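Side-chain contacts in aminopeptidase YwaD (PDB 6HC6), which releases a range of N-terminal amino acids from peptides by hydrolysis, as a secreted, monomeric M28 aminopeptidase that binds two zinc ions per subunit: residues G154-T157 with Y158-A162; S302-V305 with D306-E310; Y346-E349 with S350-A354; W388-P391 with E392-E395; A425-E428 with A429-E433. All coordinates share one frame; numbering follows the deposited sequence.

Contact 1: G154-T157 with Y158-A162; sequences GDLT and YYEKA
Lys161 NZ is gripped by three backbone carbonyls, and the one within this contact, Gly154 O, lies 2.7 Å from Lys161 NZ. Ser152 O and Leu134 O are its other two acceptors, so the buried ammonium group ties the end of strand 148-152 and a neighbouring loop to the first turn of helix 158-167. The lysine chain runs extended alongside the loop, CG coming within 4.0 Å of Leu156 CB, and turns only at its last torsion (chi4 -74°), which swings NZ in toward the glycine carbonyl. Gly154 O takes a second proton from Leu156 N and therefore serves two donors. Thr157 is the N-cap of the helix and makes a capping box with Glu160. Its OG1 sits between its own backbone N and carbonyl carbon (chi1 66°), facing the first turn, and accepts from Glu160 N at 3.1 Å. In return the glutamate bends back so that OE2 accepts from Thr157 N at 3.3 Å; that N-H meets the carboxylate from above its plane, 53° out of it. Leu156 CB lies against the same oxygen, 3.7 Å from Glu160 OE2, the two side chains crossing at about a right angle. Thr157 O opens the regular helical bonding by accepting from Lys161 N. Beyond the box, water 1 sits 2.6 Å from Thr157 OG1 and in the plane of the Tyr159 ring, at its edge; it also donates weakly to Glu160 OE1.

Contact 2: S302-V305 with D306-E310; sequences SHYV and DHLSE
The imidazoles of His303 and His307 meet obliquely, four residues apart, their centroids 4.2 Å from each other and their planes inclined at 31°. His307 CD2 stands over the centre of one face of the His303 ring, while His303 NE2 lies over the His307 face, offset toward the rim; the closest atoms are His303 CE1 and His307 NE2, at 3.3 Å. At the in-plane edge of the His307 ring is His303 O, 3.1 Å from His307 CD2. The His303 ring also meets that of Phe92. With CG of His303 opposite its backbone N (chi1 -178°), the ring leans along the helix toward its C-terminal end and so to His307. A serine in place of His303 is likely to leave one face of the His307 imidazole without its cover and set that ring freer to turn. This is the closing turn of helix 299-306 in the M28 domain: Asp306 N still bonds Ser302 O, whereas Leu308 N bonds Val305 O, three residues back. Leu308 CD2 packs against the Tyr304 ring, 3.8 Å from Tyr304 CE2, and the Tyr304 hydroxyl is bonded to Arg287. Water 2 donates to both Ser302 O and Asp306 OD1, the latter at 2.7 Å.

Contact 3: Y346-E349 with S350-A354; sequences YVWE and SSRTA
Trp348 and Arg352, one turn apart, cross at about a right angle at the start of helix 346-358, the helix of a beta-alpha-beta unit between strands 334-339 and 363-367. The indole and guanidinium planes stand 81° apart. Arg352 CB lies over one face of the indole, toward its rim, and Arg352 NH1 is 4.0 Å from Trp348 NE1. The arginine bends at chi3 (72°), which folds the guanidinium back over the backbone of the preceding turn, with Glu349 CA against one of its faces. Glu349 and Arg352 run side by side in the same direction, carboxylate and guanidinium only 16° from parallel. Their closest approach is through carbon, Arg352 NH2 to Glu349 CG at 3.3 Å; the nearer charged atoms, Glu349 OE1 and Arg352 NH2, stay 4.2 Å apart, so any attraction is probably a loose one. The model also links Arg352 NH1 covalently to an acetate, a doubtful bond that is probably a modelling artefact. On the inner side of the helix, Val347 packs on strands 316-322 and 382-389, and Ser351 touches helix 412-430. The buried Ser351 hydroxyl is satisfied within the helix, donating to Val347 O at 2.8 Å. That oxygen also takes the proton of Ser351 N, at 2.9 Å, and the two donors reach it from opposite faces of the carbonyl plane.

Contact 4: W388-P391 with E392-E395; sequences WGDP and ETEE
Asp390 is bonded to the returning chain at both its backbone N and its O, as the polypeptide leaves strand 382-389 and doubles back. Asp390 N donates to Glu395 O at 2.8 Å, and Asp390 O accepts from Glu394 N at 2.6 Å. Thr393 N adds a weak third bond across the turn, to Asp390 O. Glu394 takes up a left-handed backbone conformation (phi 73°) where the chain swings round. At Gly389 the returning chain passes so close that a CB would clash with Glu394 O; its CA meets Glu395 O in a CA-H...O contact. The Asp390 carboxylate bends over the start of the turn: OD1 accepts from Glu392 N at 2.9 Å, the N-H lying 43° above the carboxylate plane. An ST turn follows, in which Thr393 OG1 accepts from Glu395 N and donates to Glu395 OE2 at 2.9 Å, reaching that oxygen on its anti side. With chi1 at 68° the threonine hydroxyl is tucked back over its own backbone, close to both Glu395 groups. Like charges gather here, Asp390 OD2 and Glu395 OE2 being 4.5 Å apart, and water 6 donates to each. Water 5 bridges Asp390 OD2 and Glu392 OE2 in the same way. Outside the turn, Tyr336 OH bonds Asp390 O, and Trp388 makes a cation-pi contact with Arg414 of helix 412-430.

Contact 5: A425-E428 with A429-E433; sequences AVYE and AVKKE
Lys431 CB lies over one face of the Tyr427 ring, 4.0 Å from its centroid and 16° off the normal, a CH-pi contact at the C-terminal end of helix 412-430. The lysine chain crosses the tyrosine at about a right angle and passes on to Glu428, beside which it runs in the same direction. Lys431 NZ closes a salt bridge with Glu428 OE1 at 3.2 Å, a long and weak hydrogen bond, and the CE methylene is just as near. The glutamate reaches it by folding at chi2 (-56°). Without the carboxylate, as with an alanine at Glu428, the Lys431 ammonium would probably lose this mate and its chain would be freer to swing. Backbone bonds hold the pair in position: Lys431 N still donates to Tyr427 O at 2.8 Å although Lys431 itself has left helical angles, and Val430 N bonds Val426 O. The Tyr427 ring leans on loop residues Leu41 and Val280. On the buried side, Val426 CG1 meets Val430 CG1 at 4.0 Å. Outward from there, Val426 packs against Met273 and Leu277 of helix 260-277 and Phe320 of strand 316-322, and Ala425 and Ala429 rest on helix 346-358.

In the fold
The five contacts follow one another along the chain without overlapping. Contact 1 stands apart in the PA domain, its centre about 45 Å from that of contact 5 on the far side of the chain's centre. The others gather around the mixed eight-stranded sheet of the peptidase part: contact 2 ends helix 299-306, contact 3 begins helix 346-358, contact 4 turns the chain after strand 382-389, and contact 5 ends helix 412-430. Contacts 3 and 5 are the only pair that touch, with centres about 10 Å apart and Ala354 CB 3.4 Å from Ala425 N, which joins their two helices. All five thus lie at helix ends or turns of the two domains, and none contains a zinc ligand.

Contact 1: G154-T157 with Y158-A162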
loop_
_atom_site.group_PDB
_atom_site.type_symbol
_atom_site.label_atom_id
_atom_site.label_comp_id
_atom_site.label_asym_id
_atom_site.label_seq_id
_atom_site.Cartn_x
_atom_site.Cartn_y
_atom_site.Cartn_z
ATOM N N GLY A 154 -5.072 12.635 -16.416
ATOM C CA GLY A 154 -3.898 13.026 -17.179
ATOM C C GLY A 154 -3.269 14.348 -16.776
ATOM O O GLY A 154 -3.947 15.288 -16.354
ATOM N N ASP A 155 -1.942 14.417 -16.912
ATOM C CA ASP A 155 -1.141 15.615 -16.664
ATOM C C ASP A 155 -1.110 15.984 -15.182
ATOM O O ASP A 155 -0.060 15.879 -14.539
ATOM C CB ASP A 155 -1.650 16.805 -17.491
ATOM C CG ASP A 155 -1.381 16.645 -18.982
ATOM O OD1 ASP A 155 -1.089 15.511 -19.412
ATOM O OD2 ASP A 155 -1.460 17.655 -19.719
ATOM N N LEU A 156 -2.250 16.414 -14.639
ATOM C CA LEU A 156 -2.357 16.906 -13.274
ATOM C C LEU A 156 -2.620 15.768 -12.295
ATOM O O LEU A 156 -3.127 14.706 -12.660
ATOM C CB LEU A 156 -3.485 17.931 -13.160
ATOM C CG LEU A 156 -3.507 19.013 -14.228
ATOM C CD1 LEU A 156 -4.618 20.020 -13.974
ATOM C CD2 LEU A 156 -2.168 19.675 -14.238
ATOM N N THR A 157 -2.285 16.011 -11.028
ATOM C CA THR A 157 -2.711 15.084 -9.989
ATOM C C THR A 157 -4.228 15.143 -9.812
ATOM O O THR A 157 -4.890 16.117 -10.182
ATOM C CB THR A 157 -2.027 15.395 -8.657
ATOM O OG1 THR A 157 -2.470 16.667 -8.170
ATOM C CG2 THR A 157 -0.517 15.413 -8.831
ATOM N N TYR A 158 -4.778 14.075 -9.234
ATOM C CA TYR A 158 -6.213 14.041 -8.972
ATOM C C TYR A 158 -6.620 15.158 -8.028
ATOM O O TYR A 158 -7.681 15.771 -8.201
ATOM C CB TYR A 158 -6.606 12.696 -8.381
ATOM C CG TYR A 158 -6.343 11.537 -9.291
ATOM C CD1 TYR A 158 -6.727 11.575 -10.627
ATOM C CD2 TYR A 158 -5.723 10.395 -8.819
ATOM C CE1 TYR A 158 -6.504 10.500 -11.464
ATOM C CE2 TYR A 158 -5.487 9.313 -9.653
ATOM C CZ TYR A 158 -5.888 9.369 -10.971
ATOM O OH TYR A 158 -5.653 8.293 -11.797
ATOM N N TYR A 159 -5.789 15.440 -7.022
ATOM C CA TYR A 159 -6.106 16.528 -6.106
ATOM C C TYR A 159 -6.188 17.859 -6.848
ATOM O O TYR A 159 -7.133 18.635 -6.648
ATOM C CB TYR A 159 -5.070 16.614 -4.981
ATOM C CG TYR A 159 -5.322 17.822 -4.122
ATOM C CD1 TYR A 159 -6.511 17.946 -3.416
ATOM C CD2 TYR A 159 -4.401 18.865 -4.052
ATOM C CE1 TYR A 159 -6.775 19.062 -2.647
ATOM C CE2 TYR A 159 -4.650 19.987 -3.275
ATOM C CZ TYR A 159 -5.841 20.077 -2.574
ATOM O OH TYR A 159 -6.114 21.180 -1.798
ATOM N N GLU A 160 -5.208 18.135 -7.716
ATOM C CA GLU A 160 -5.203 19.395 -8.462
ATOM C C GLU A 160 -6.468 19.535 -9.297
ATOM O O GLU A 160 -7.064 20.618 -9.363
ATOM C CB GLU A 160 -3.966 19.481 -9.356
ATOM C CG GLU A 160 -2.757 20.147 -8.689
ATOM C CD GLU A 160 -1.417 19.610 -9.187
ATOM O OE1 GLU A 160 -0.413 19.731 -8.448
ATOM O OE2 GLU A 160 -1.365 19.069 -10.313
ATOM N N LYS A 161 -6.891 18.448 -9.944
ATOM C CA LYS A 161 -8.128 18.482 -10.715
ATOM C C LYS A 161 -9.315 18.787 -9.814
ATOM O O LYS A 161 -10.129 19.669 -10.117
ATOM C CB LYS A 161 -8.336 17.149 -11.440
ATOM C CG LYS A 161 -7.232 16.789 -12.433
ATOM C CD LYS A 161 -7.377 15.340 -12.876
ATOM C CE LYS A 161 -6.246 14.934 -13.821
ATOM N NZ LYS A 161 -6.387 15.519 -15.182
ATOM N N ALA A 162 -9.430 18.065 -8.692
ATOM C CA ALA A 162 -10.574 18.257 -7.805
ATOM C C ALA A 162 -10.565 19.643 -7.183
ATOM O O ALA A 162 -11.622 20.265 -7.027
ATOM C CB ALA A 162 -10.590 17.192 -6.712
HETATM O O HOH W 1 -1.332 17.554 -6.057
#

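Contact 2: S302-V305 with D306-E310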
loop_
_atom_site.group_PDB
_atom_site.type_symbol
_atom_site.label_atom_id
_atom_site.label_comp_id
_atom_site.label_asym_id
_atom_site.label_seq_id
_atom_site.Cartn_x
_atom_site.Cartn_y
_atom_site.Cartn_z
ATOM N N SER A 302 2.793 5.065 9.706
ATOM C CA SER A 302 2.890 6.416 10.257
ATOM C C SER A 302 2.443 6.443 11.714
ATOM O O SER A 302 3.108 7.039 12.566
ATOM C CB SER A 302 2.054 7.398 9.434
ATOM O OG SER A 302 2.617 7.578 8.147
ATOM N N HIS A 303 1.311 5.802 12.017
ATOM C CA HIS A 303 0.866 5.716 13.405
ATOM C C HIS A 303 1.919 5.035 14.266
ATOM O O HIS A 303 2.254 5.513 15.356
ATOM C CB HIS A 303 -0.451 4.949 13.496
ATOM C CG HIS A 303 -0.998 4.865 14.887
ATOM N ND1 HIS A 303 -1.790 5.851 15.433
ATOM C CD2 HIS A 303 -0.862 3.917 15.846
ATOM C CE1 HIS A 303 -2.123 5.515 16.668
ATOM N NE2 HIS A 303 -1.570 4.346 16.943
ATOM N N TYR A 304 2.450 3.909 13.782
ATOM C CA TYR A 304 3.410 3.136 14.564
ATOM C C TYR A 304 4.650 3.958 14.880
ATOM O O TYR A 304 5.074 4.047 16.042
ATOM C CB TYR A 304 3.805 1.859 13.813
ATOM C CG TYR A 304 4.760 1.022 14.627
ATOM C CD1 TYR A 304 4.287 0.188 15.626
ATOM C CD2 TYR A 304 6.139 1.119 14.449
ATOM C CE1 TYR A 304 5.152 -0.548 16.412
ATOM C CE2 TYR A 304 7.019 0.383 15.244
ATOM C CZ TYR A 304 6.508 -0.453 16.214
ATOM O OH TYR A 304 7.347 -1.216 17.000
ATOM N N VAL A 305 5.267 4.551 13.857
ATOM C CA VAL A 305 6.494 5.307 14.098
ATOM C C VAL A 305 6.202 6.529 14.952
ATOM O O VAL A 305 7.004 6.907 15.815
ATOM C CB VAL A 305 7.160 5.692 12.762
ATOM C CG1 VAL A 305 8.328 6.652 13.004
ATOM C CG2 VAL A 305 7.621 4.429 12.018
ATOM N N ASP A 306 5.049 7.169 14.727
ATOM C CA ASP A 306 4.711 8.349 15.518
ATOM C C ASP A 306 4.638 8.031 16.997
ATOM O O ASP A 306 4.896 8.908 17.830
ATOM C CB ASP A 306 3.379 8.934 15.052
ATOM C CG ASP A 306 3.510 9.736 13.777
ATOM O OD1 ASP A 306 4.655 10.068 13.397
ATOM O OD2 ASP A 306 2.465 10.029 13.153
ATOM N N HIS A 307 4.288 6.799 17.351
ATOM C CA HIS A 307 4.096 6.441 18.747
ATOM C C HIS A 307 5.301 5.732 19.358
ATOM O O HIS A 307 5.224 5.293 20.511
ATOM C CB HIS A 307 2.832 5.596 18.900
ATOM C CG HIS A 307 1.573 6.403 18.823
ATOM N ND1 HIS A 307 0.870 6.795 19.941
ATOM C CD2 HIS A 307 0.908 6.917 17.758
ATOM C CE1 HIS A 307 -0.180 7.507 19.570
ATOM N NE2 HIS A 307 -0.181 7.595 18.252
ATOM N N LEU A 308 6.412 5.622 18.627
ATOM C CA LEU A 308 7.659 5.203 19.255
ATOM C C LEU A 308 8.143 6.282 20.214
ATOM O O LEU A 308 8.045 7.481 19.929
ATOM C CB LEU A 308 8.733 4.929 18.196
ATOM C CG LEU A 308 8.451 3.741 17.270
ATOM C CD1 LEU A 308 9.496 3.637 16.153
ATOM C CD2 LEU A 308 8.380 2.466 18.073
ATOM N N SER A 309 8.667 5.856 21.360
ATOM C CA SER A 309 9.251 6.823 22.273
ATOM C C SER A 309 10.575 7.336 21.716
ATOM O O SER A 309 11.179 6.726 20.830
ATOM C CB SER A 309 9.474 6.195 23.648
ATOM O OG SER A 309 10.462 5.181 23.596
ATOM N N GLU A 310 11.039 8.469 22.260
ATOM C CA GLU A 310 12.360 8.959 21.881
ATOM C C GLU A 310 13.433 7.924 22.200
ATOM O O GLU A 310 14.402 7.771 21.448
ATOM C CB GLU A 310 12.659 10.288 22.589
ATOM C CG GLU A 310 11.662 11.401 22.276
ATOM C CD GLU A 310 11.767 12.578 23.242
ATOM O OE1 GLU A 310 12.895 13.071 23.467
ATOM O OE2 GLU A 310 10.720 13.012 23.775
HETATM O O HOH W 2 5.184 8.699 11.145
#

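Contact 3: Y346-E349 with S350-A354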
loop_
_atom_site.group_PDB
_atom_site.type_symbol
_atom_site.label_atom_id
_atom_site.label_comp_id
_atom_site.label_asym_id
_atom_site.label_seq_id
_atom_site.Cartn_x
_atom_site.Cartn_y
_atom_site.Cartn_z
ATOM N N TYR A 346 22.147 1.181 5.996
ATOM C CA TYR A 346 22.419 -0.103 6.630
ATOM C C TYR A 346 21.641 -1.251 5.983
ATOM O O TYR A 346 22.150 -2.379 5.932
ATOM C CB TYR A 346 22.110 -0.019 8.124
ATOM C CG TYR A 346 23.211 0.634 8.929
ATOM C CD1 TYR A 346 24.501 0.747 8.423
ATOM C CD2 TYR A 346 22.964 1.139 10.200
ATOM C CE1 TYR A 346 25.528 1.331 9.169
ATOM C CE2 TYR A 346 23.985 1.729 10.952
ATOM C CZ TYR A 346 25.260 1.829 10.424
ATOM O OH TYR A 346 26.277 2.410 11.158
ATOM N N VAL A 347 20.419 -0.994 5.491
ATOM C CA VAL A 347 19.643 -2.046 4.828
ATOM C C VAL A 347 20.344 -2.501 3.554
ATOM O O VAL A 347 20.478 -3.702 3.283
ATOM C CB VAL A 347 18.218 -1.565 4.504
ATOM C CG1 VAL A 347 17.395 -2.711 3.958
ATOM C CG2 VAL A 347 17.555 -0.950 5.699
ATOM N N TRP A 348 20.775 -1.542 2.736
ATOM C CA TRP A 348 21.491 -1.904 1.519
ATOM C C TRP A 348 22.783 -2.651 1.840
ATOM O O TRP A 348 23.086 -3.675 1.213
ATOM C CB TRP A 348 21.775 -0.659 0.683
ATOM C CG TRP A 348 22.605 -0.971 -0.507
ATOM C CD1 TRP A 348 23.868 -0.529 -0.762
ATOM C CD2 TRP A 348 22.247 -1.826 -1.601
ATOM N NE1 TRP A 348 24.318 -1.047 -1.951
ATOM C CE2 TRP A 348 23.343 -1.848 -2.487
ATOM C CE3 TRP A 348 21.105 -2.574 -1.918
ATOM C CZ2 TRP A 348 23.336 -2.587 -3.666
ATOM C CZ3 TRP A 348 21.096 -3.307 -3.097
ATOM C CH2 TRP A 348 22.206 -3.305 -3.957
ATOM N N GLU A 349 23.552 -2.165 2.822
ATOM C CA GLU A 349 24.805 -2.829 3.175
ATOM C C GLU A 349 24.570 -4.294 3.504
ATOM O O GLU A 349 25.259 -5.180 2.977
ATOM C CB GLU A 349 25.470 -2.115 4.352
ATOM C CG GLU A 349 25.967 -0.719 4.033
ATOM C CD GLU A 349 26.636 -0.053 5.228
ATOM O OE1 GLU A 349 27.207 -0.777 6.070
ATOM O OE2 GLU A 349 26.592 1.192 5.326
ATOM N N SER A 350 23.580 -4.572 4.356
ATOM C CA SER A 350 23.316 -5.954 4.744
ATOM C C SER A 350 22.805 -6.770 3.565
ATOM O O SER A 350 23.121 -7.959 3.445
ATOM C CB SER A 350 22.318 -5.993 5.893
ATOM O OG SER A 350 22.955 -5.595 7.095
ATOM N N SER A 351 22.003 -6.149 2.692
ATOM C CA SER A 351 21.485 -6.853 1.525
ATOM C C SER A 351 22.587 -7.134 0.516
ATOM O O SER A 351 22.655 -8.238 -0.039
ATOM C CB SER A 351 20.364 -6.043 0.879
ATOM O OG SER A 351 19.323 -5.806 1.806
ATOM N N ARG A 352 23.450 -6.144 0.258
ATOM C CA ARG A 352 24.601 -6.379 -0.607
ATOM C C ARG A 352 25.419 -7.554 -0.100
ATOM O O ARG A 352 25.782 -8.454 -0.865
ATOM C CB ARG A 352 25.469 -5.117 -0.705
ATOM C CG ARG A 352 26.950 -5.401 -0.943
ATOM C CD ARG A 352 27.904 -4.160 -0.761
ATOM N NE ARG A 352 28.150 -3.654 0.585
ATOM C CZ ARG A 352 28.112 -2.357 0.948
ATOM N NH1 ARG A 352 27.756 -1.438 0.047
ATOM N NH2 ARG A 352 28.409 -2.020 2.199
ATOM N N THR A 353 25.736 -7.548 1.195
ATOM C CA THR A 353 26.513 -8.629 1.782
ATOM C C THR A 353 25.797 -9.966 1.639
ATOM O O THR A 353 26.416 -10.976 1.278
ATOM C CB THR A 353 26.780 -8.313 3.249
ATOM O OG1 THR A 353 27.633 -7.166 3.337
ATOM C CG2 THR A 353 27.423 -9.497 3.935
ATOM N N ALA A 354 24.492 -9.993 1.928
ATOM C CA ALA A 354 23.734 -11.237 1.836
ATOM C C ALA A 354 23.714 -11.761 0.406
ATOM O O ALA A 354 23.870 -12.968 0.175
ATOM C CB ALA A 354 22.306 -11.022 2.340
HETATM O O HOH W 3 21.486 -4.045 8.218
#

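Contact 4: W388-P391 with E392-E395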
loop_
_atom_site.group_PDB
_atom_site.type_symbol
_atom_site.label_atom_id
_atom_site.label_comp_id
_atom_site.label_asym_id
_atom_site.label_seq_id
_atom_site.Cartn_x
_atom_site.Cartn_y
_atom_site.Cartn_z
ATOM N N TRP A 388 10.111 -6.780 -6.437
ATOM C CA TRP A 388 10.593 -7.218 -7.744
ATOM C C TRP A 388 10.212 -6.198 -8.805
ATOM O O TRP A 388 9.159 -5.558 -8.730
ATOM C CB TRP A 388 10.017 -8.577 -8.159
ATOM C CG TRP A 388 10.439 -9.747 -7.340
ATOM C CD1 TRP A 388 9.691 -10.390 -6.379
ATOM C CD2 TRP A 388 11.684 -10.442 -7.413
ATOM N NE1 TRP A 388 10.414 -11.440 -5.844
ATOM C CE2 TRP A 388 11.638 -11.490 -6.463
ATOM C CE3 TRP A 388 12.838 -10.280 -8.184
ATOM C CZ2 TRP A 388 12.704 -12.370 -6.273
ATOM C CZ3 TRP A 388 13.897 -11.158 -7.993
ATOM C CH2 TRP A 388 13.821 -12.184 -7.045
ATOM N N GLY A 389 11.064 -6.072 -9.819
ATOM C CA GLY A 389 10.783 -5.148 -10.898
ATOM C C GLY A 389 11.434 -5.593 -12.189
ATOM O O GLY A 389 12.357 -6.412 -12.197
ATOM N N ASP A 390 10.908 -5.071 -13.286
ATOM C CA ASP A 390 11.523 -5.263 -14.592
ATOM C C ASP A 390 12.948 -4.717 -14.552
ATOM O O ASP A 390 13.121 -3.509 -14.345
ATOM C CB ASP A 390 10.689 -4.529 -15.648
ATOM C CG ASP A 390 11.177 -4.743 -17.048
ATOM O OD1 ASP A 390 12.344 -5.122 -17.234
ATOM O OD2 ASP A 390 10.374 -4.496 -17.982
ATOM N N PRO A 391 13.984 -5.545 -14.766
ATOM C CA PRO A 391 15.354 -5.014 -14.690
ATOM C C PRO A 391 15.614 -3.901 -15.681
ATOM O O PRO A 391 16.501 -3.073 -15.445
ATOM C CB PRO A 391 16.224 -6.245 -14.988
ATOM C CG PRO A 391 15.381 -7.065 -15.878
ATOM C CD PRO A 391 13.974 -6.912 -15.315
ATOM N N GLU A 392 14.874 -3.866 -16.794
ATOM C CA GLU A 392 15.054 -2.800 -17.775
ATOM C C GLU A 392 14.573 -1.468 -17.221
ATOM O O GLU A 392 15.264 -0.450 -17.334
ATOM C CB GLU A 392 14.311 -3.129 -19.077
ATOM C CG GLU A 392 14.871 -4.312 -19.848
ATOM C CD GLU A 392 14.333 -4.422 -21.267
ATOM O OE1 GLU A 392 14.933 -5.171 -22.058
ATOM O OE2 GLU A 392 13.303 -3.783 -21.590
ATOM N N THR A 393 13.385 -1.457 -16.608
ATOM C CA THR A 393 12.670 -0.218 -16.335
ATOM C C THR A 393 12.215 -0.049 -14.898
ATOM O O THR A 393 11.665 1.011 -14.581
ATOM C CB THR A 393 11.414 -0.116 -17.209
ATOM O OG1 THR A 393 10.487 -1.126 -16.782
ATOM C CG2 THR A 393 11.750 -0.303 -18.674
ATOM N N GLU A 394 12.379 -1.055 -14.041
ATOM C CA GLU A 394 11.886 -1.098 -12.665
ATOM C C GLU A 394 10.379 -1.296 -12.577
ATOM O O GLU A 394 9.848 -1.330 -11.460
ATOM C CB GLU A 394 12.227 0.163 -11.859
ATOM C CG GLU A 394 13.684 0.367 -11.527
ATOM C CD GLU A 394 13.859 1.419 -10.449
ATOM O OE1 GLU A 394 14.548 2.428 -10.707
ATOM O OE2 GLU A 394 13.281 1.241 -9.350
ATOM N N GLU A 395 9.670 -1.409 -13.699
ATOM C CA GLU A 395 8.212 -1.486 -13.654
ATOM C C GLU A 395 7.747 -2.757 -12.955
ATOM O O GLU A 395 8.451 -3.771 -12.915
ATOM C CB GLU A 395 7.623 -1.433 -15.062
ATOM C CG GLU A 395 7.495 -0.025 -15.611
ATOM C CD GLU A 395 7.142 -0.010 -17.082
ATOM O OE1 GLU A 395 6.224 0.748 -17.465
ATOM O OE2 GLU A 395 7.792 -0.754 -17.850
HETATM O O HOH W 4 9.806 -2.403 -8.909
HETATM O O HOH W 5 10.715 -4.270 -20.487
HETATM O O HOH W 6 7.677 -3.132 -18.264
#

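Contact 5: A425-E428 with A429-E433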
loop_
_atom_site.group_PDB
_atom_site.type_symbol
_atom_site.label_atom_id
_atom_site.label_comp_id
_atom_site.label_asym_id
_atom_site.label_seq_id
_atom_site.Cartn_x
_atom_site.Cartn_y
_atom_site.Cartn_z
ATOM N N ALA A 425 19.852 -11.170 4.688
ATOM C CA ALA A 425 20.185 -9.782 4.995
ATOM C C ALA A 425 19.855 -9.449 6.445
ATOM O O ALA A 425 20.655 -8.828 7.150
ATOM C CB ALA A 425 19.436 -8.838 4.052
ATOM N N VAL A 426 18.663 -9.837 6.897
ATOM C CA VAL A 426 18.304 -9.614 8.293
ATOM C C VAL A 426 19.226 -10.413 9.203
ATOM O O VAL A 426 19.674 -9.916 10.246
ATOM C CB VAL A 426 16.821 -9.958 8.519
ATOM C CG1 VAL A 426 16.467 -9.882 10.016
ATOM C CG2 VAL A 426 15.943 -9.011 7.722
ATOM N N TYR A 427 19.547 -11.654 8.818
ATOM C CA TYR A 427 20.479 -12.443 9.615
ATOM C C TYR A 427 21.806 -11.721 9.764
ATOM O O TYR A 427 22.370 -11.672 10.863
ATOM C CB TYR A 427 20.688 -13.827 8.993
ATOM C CG TYR A 427 21.653 -14.704 9.767
ATOM C CD1 TYR A 427 21.285 -15.268 10.983
ATOM C CD2 TYR A 427 22.919 -14.984 9.276
ATOM C CE1 TYR A 427 22.158 -16.079 11.695
ATOM C CE2 TYR A 427 23.805 -15.797 9.987
ATOM C CZ TYR A 427 23.414 -16.342 11.194
ATOM O OH TYR A 427 24.277 -17.152 11.904
ATOM N N GLU A 428 22.308 -11.122 8.678
ATOM C CA GLU A 428 23.545 -10.351 8.789
ATOM C C GLU A 428 23.405 -9.253 9.830
ATOM O O GLU A 428 24.341 -8.987 10.596
ATOM C CB GLU A 428 23.926 -9.754 7.435
ATOM C CG GLU A 428 24.558 -10.745 6.484
ATOM C CD GLU A 428 25.786 -11.420 7.077
ATOM O OE1 GLU A 428 26.621 -10.714 7.681
ATOM O OE2 GLU A 428 25.915 -12.656 6.938
ATOM N N ALA A 429 22.233 -8.625 9.891
ATOM C CA ALA A 429 22.022 -7.523 10.814
ATOM C C ALA A 429 21.864 -7.998 12.253
ATOM O O ALA A 429 22.285 -7.293 13.173
ATOM C CB ALA A 429 20.799 -6.715 10.386
ATOM N N VAL A 430 21.281 -9.179 12.480
ATOM C CA VAL A 430 20.895 -9.585 13.834
ATOM C C VAL A 430 21.783 -10.665 14.436
ATOM O O VAL A 430 21.708 -10.886 15.658
ATOM C CB VAL A 430 19.415 -10.028 13.895
ATOM C CG1 VAL A 430 18.518 -8.970 13.282
ATOM C CG2 VAL A 430 19.215 -11.361 13.187
ATOM N N LYS A 431 22.636 -11.320 13.653
ATOM C CA LYS A 431 23.434 -12.411 14.200
ATOM C C LYS A 431 24.366 -11.909 15.298
ATOM O O LYS A 431 24.772 -10.744 15.327
ATOM C CB LYS A 431 24.261 -13.084 13.105
ATOM C CG LYS A 431 25.345 -12.184 12.520
ATOM C CD LYS A 431 25.952 -12.784 11.267
ATOM C CE LYS A 431 27.006 -11.860 10.673
ATOM N NZ LYS A 431 28.032 -12.609 9.893
ATOM N N LYS A 432 24.704 -12.807 16.210
ATOM C CA LYS A 432 25.690 -12.486 17.221
ATOM C C LYS A 432 27.095 -12.682 16.663
ATOM O O LYS A 432 27.301 -13.334 15.635
ATOM C CB LYS A 432 25.499 -13.371 18.449
ATOM C CG LYS A 432 24.117 -13.303 19.058
ATOM C CD LYS A 432 24.233 -13.002 20.536
ATOM C CE LYS A 432 23.664 -14.113 21.388
ATOM N NZ LYS A 432 23.944 -13.870 22.835
ATOM N N GLU A 433 28.072 -12.110 17.353
ATOM C CA GLU A 433 29.449 -12.514 17.109
ATOM C C GLU A 433 30.060 -13.067 18.389
ATOM O O GLU A 433 30.052 -14.277 18.611
ATOM C CB GLU A 433 30.294 -11.361 16.578
ATOM C CG GLU A 433 31.600 -11.843 15.972
ATOM C CD GLU A 433 32.780 -11.004 16.400
ATOM O OE1 GLU A 433 32.668 -9.761 16.342
ATOM O OE2 GLU A 433 33.813 -11.585 16.805
#